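Local coordinates for putative membrane protein (Corynebacterium diphtheriae NCTC 13129, PDB 3C8I) that is of unknown function but belongs to the DUF3239 family, this chain being one piece of a longer, putative membrane protein, at residues B[32-37]-B[118-123]. Numbering follows the deposited sequence.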
ATOM      1  N   MET B  32     -14.867 -10.908   4.415  1.00 29.30           N
ATOM      2  CA  MET B  32     -14.490 -11.897   3.398  1.00 28.44           C
ATOM      3  C   MET B  32     -15.445 -11.717   2.240  1.00 27.42           C
ATOM      4  O   MET B  32     -16.647 -11.603   2.463  1.00 27.18           O
ATOM      5  CB  MET B  32     -14.622 -13.326   3.957  1.00 28.91           C
ATOM      6  CG  MET B  32     -14.205 -14.467   2.978  1.00 29.71           C
ATOM      7  SD  MET B  32     -14.423 -16.175   3.647  1.00 25.11           S
ATOM      8  CE  MET B  32     -13.191 -16.089   4.880  1.00 28.63           C
ATOM      9  N   ALA B  33     -14.925 -11.705   1.018  1.00 26.95           N
ATOM     10  CA  ALA B  33     -15.748 -11.627  -0.190  1.00 27.69           C
ATOM     11  C   ALA B  33     -15.530 -12.826  -1.089  1.00 27.63           C
ATOM     12  O   ALA B  33     -14.449 -13.398  -1.099  1.00 28.82           O
ATOM     13  CB  ALA B  33     -15.453 -10.315  -0.989  1.00 26.14           C
ATOM     14  N   LEU B  34     -16.575 -13.209  -1.830  1.00 28.50           N
ATOM     15  CA  LEU B  34     -16.490 -14.250  -2.857  1.00 28.49           C
ATOM     16  C   LEU B  34     -16.256 -13.579  -4.219  1.00 28.84           C
ATOM     17  O   LEU B  34     -17.115 -12.859  -4.730  1.00 29.49           O
ATOM     18  CB  LEU B  34     -17.774 -15.120  -2.863  1.00 28.84           C
ATOM     19  CG  LEU B  34     -17.797 -16.316  -3.836  1.00 28.69           C
ATOM     20  CD1 LEU B  34     -16.872 -17.441  -3.399  1.00 28.26           C
ATOM     21  CD2 LEU B  34     -19.211 -16.862  -4.063  1.00 28.38           C
ATOM     22  N   VAL B  35     -15.081 -13.816  -4.794  1.00 28.98           N
ATOM     23  CA  VAL B  35     -14.648 -13.145  -6.007  1.00 28.35           C
ATOM     24  C   VAL B  35     -14.248 -14.140  -7.117  1.00 29.22           C
ATOM     25  O   VAL B  35     -13.923 -15.318  -6.873  1.00 28.84           O
ATOM     26  CB  VAL B  35     -13.465 -12.155  -5.729  1.00 28.40           C
ATOM     27  CG1 VAL B  35     -13.924 -10.963  -4.873  1.00 28.43           C
ATOM     28  CG2 VAL B  35     -12.256 -12.855  -5.113  1.00 26.39           C
ATOM     29  N   ASN B  36     -14.309 -13.653  -8.349  1.00 28.70           N
ATOM     30  CA  ASN B  36     -13.943 -14.411  -9.520  1.00 28.61           C
ATOM     31  C   ASN B  36     -12.554 -13.991  -9.935  1.00 28.32           C
ATOM     32  O   ASN B  36     -12.346 -12.830 -10.274  1.00 28.53           O
ATOM     33  CB  ASN B  36     -14.933 -14.107 -10.647  1.00 28.86           C
ATOM     34  CG  ASN B  36     -14.636 -14.857 -11.944  1.00 28.33           C
ATOM     35  OD1 ASN B  36     -13.744 -15.696 -12.028  1.00 26.41           O
ATOM     36  ND2 ASN B  36     -15.431 -14.562 -12.961  1.00 27.69           N
ATOM     37  N   THR B  37     -11.602 -14.915  -9.915  1.00 28.12           N
ATOM     38  CA  THR B  37     -10.217 -14.568 -10.283  1.00 28.77           C
ATOM     39  C   THR B  37      -9.929 -14.532 -11.786  1.00 29.27           C
ATOM     40  O   THR B  37      -8.812 -14.159 -12.195  1.00 29.65           O
ATOM     41  CB  THR B  37      -9.170 -15.451  -9.578  1.00 28.61           C
ATOM     42  OG1 THR B  37      -9.233 -16.783 -10.075  1.00 27.99           O
ATOM     43  CG2 THR B  37      -9.381 -15.467  -8.096  1.00 28.31           C
ATOM     44  N   TRP B 118     -24.212 -16.153  -1.950  1.00 34.37           N
ATOM     45  CA  TRP B 118     -24.341 -15.898  -0.517  1.00 33.80           C
ATOM     46  C   TRP B 118     -24.072 -17.166   0.285  1.00 33.24           C
ATOM     47  O   TRP B 118     -23.291 -17.153   1.219  1.00 32.96           O
ATOM     48  CB  TRP B 118     -25.712 -15.318  -0.146  1.00 33.28           C
ATOM     49  CG  TRP B 118     -25.862 -13.859  -0.486  1.00 32.44           C
ATOM     50  CD1 TRP B 118     -26.734 -13.319  -1.369  1.00 33.52           C
ATOM     51  CD2 TRP B 118     -25.112 -12.778   0.061  1.00 31.16           C
ATOM     52  NE1 TRP B 118     -26.576 -11.953  -1.421  1.00 34.01           N
ATOM     53  CE2 TRP B 118     -25.586 -11.592  -0.543  1.00 33.22           C
ATOM     54  CE3 TRP B 118     -24.077 -12.691   1.003  1.00 32.35           C
ATOM     55  CZ2 TRP B 118     -25.051 -10.324  -0.245  1.00 33.42           C
ATOM     56  CZ3 TRP B 118     -23.547 -11.426   1.309  1.00 32.46           C
ATOM     57  CH2 TRP B 118     -24.028 -10.264   0.677  1.00 32.62           C
ATOM     58  N   THR B 119     -24.693 -18.273  -0.100  1.00 33.64           N
ATOM     59  CA  THR B 119     -24.523 -19.506   0.658  1.00 33.57           C
ATOM     60  C   THR B 119     -23.072 -20.051   0.560  1.00 32.84           C
ATOM     61  O   THR B 119     -22.479 -20.442   1.572  1.00 32.49           O
ATOM     62  CB  THR B 119     -25.645 -20.547   0.306  1.00 34.67           C
ATOM     63  OG1 THR B 119     -25.440 -21.057  -1.019  1.00 38.79           O
ATOM     64  CG2 THR B 119     -27.019 -19.911   0.385  1.00 33.64           C
ATOM     65  N   THR B 120     -22.481 -20.034  -0.631  1.00 32.24           N
ATOM     66  CA  THR B 120     -21.054 -20.376  -0.793  1.00 32.00           C
ATOM     67  C   THR B 120     -20.141 -19.568   0.141  1.00 31.32           C
ATOM     68  O   THR B 120     -19.247 -20.116   0.792  1.00 30.35           O
ATOM     69  CB  THR B 120     -20.574 -20.157  -2.265  1.00 32.78           C
ATOM     70  OG1 THR B 120     -21.226 -21.100  -3.128  1.00 31.80           O
ATOM     71  CG2 THR B 120     -19.041 -20.323  -2.391  1.00 31.98           C
ATOM     72  N   LEU B 121     -20.367 -18.254   0.207  1.00 30.76           N
ATOM     73  CA  LEU B 121     -19.591 -17.407   1.119  1.00 30.89           C
ATOM     74  C   LEU B 121     -19.837 -17.797   2.586  1.00 30.95           C
ATOM     75  O   LEU B 121     -18.887 -17.977   3.338  1.00 30.94           O
ATOM     76  CB  LEU B 121     -19.899 -15.922   0.886  1.00 30.38           C
ATOM     77  CG  LEU B 121     -19.150 -14.910   1.772  1.00 29.88           C
ATOM     78  CD1 LEU B 121     -17.616 -15.088   1.712  1.00 27.95           C
ATOM     79  CD2 LEU B 121     -19.573 -13.513   1.400  1.00 29.19           C
ATOM     80  N   SER B 122     -21.115 -17.933   2.978  1.00 31.80           N
ATOM     81  CA  SER B 122     -21.454 -18.315   4.346  1.00 32.45           C
ATOM     82  C   SER B 122     -20.783 -19.622   4.746  1.00 32.88           C
ATOM     83  O   SER B 122     -20.226 -19.728   5.833  1.00 32.92           O
ATOM     84  CB  SER B 122     -22.963 -18.441   4.510  1.00 31.89           C
ATOM     85  OG  SER B 122     -23.584 -17.191   4.251  1.00 31.99           O
ATOM     86  N   LYS B 123     -20.815 -20.600   3.850  1.00 33.98           N
ATOM     87  CA  LYS B 123     -20.190 -21.905   4.116  1.00 35.68           C
ATOM     88  C   LYS B 123     -18.685 -21.863   4.243  1.00 35.74           C
ATOM     89  O   LYS B 123     -18.097 -22.814   4.732  1.00 35.21           O
ATOM     90  CB  LYS B 123     -20.584 -22.923   3.043  1.00 35.86           C
ATOM     91  CG  LYS B 123     -21.847 -23.653   3.383  1.00 38.38           C
ATOM     92  CD  LYS B 123     -22.713 -23.970   2.169  1.00 38.44           C
ATOM     93  CE  LYS B 123     -23.829 -22.941   2.021  1.00 42.19           C
ATOM     94  NZ  LYS B 123     -24.194 -22.657   0.592  1.00 42.18           N
TER
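Where Leu34 of strand 32-36 faces Leu121 of helix 118-123, their CA atoms stand 5.9 Å apart, and the two axes pass at 8.4 Å with 127° between their chain directions. Leu121 does most of the work. With its CG swung anti to the backbone N (chi1 -180°), it sends both methyls onto the strand: CD1 packs 3.7 Å from CG of Met32 and lies close to its SD as well, while Leu121 CD2 rests 3.7 Å from the carbonyl O of Met32. The Met32 chain runs out extended through its first two torsions and bends only at chi3 (-68°); it and the Leu121 side chain lie alongside each other, pointing opposite ways. Two residues further along the strand, past Ala33, which points away from the helix, Leu34 meets Thr120 at roughly a right angle, both its methyls against a single one: CD1 of Leu34 is 3.7 Å from CG2 of Thr120, and CD2 of Leu34 is 3.8 Å from the same atom. The rotamer that turns CG2 of Thr120 to the strand also lets its OG1 hydrogen-bond to the carbonyl O of Glu116, one turn back. The contact is thus apolar and largely buried, a helix laid on one face of an antiparallel sheet. Strands 16-24 and 47-54 flank strand 29-36; Leu121 also touches Met20 of the former, Met32 reaches Leu49 and Thr51 of the latter, and the C-terminal Leu141 packs against both Leu34 and Thr120.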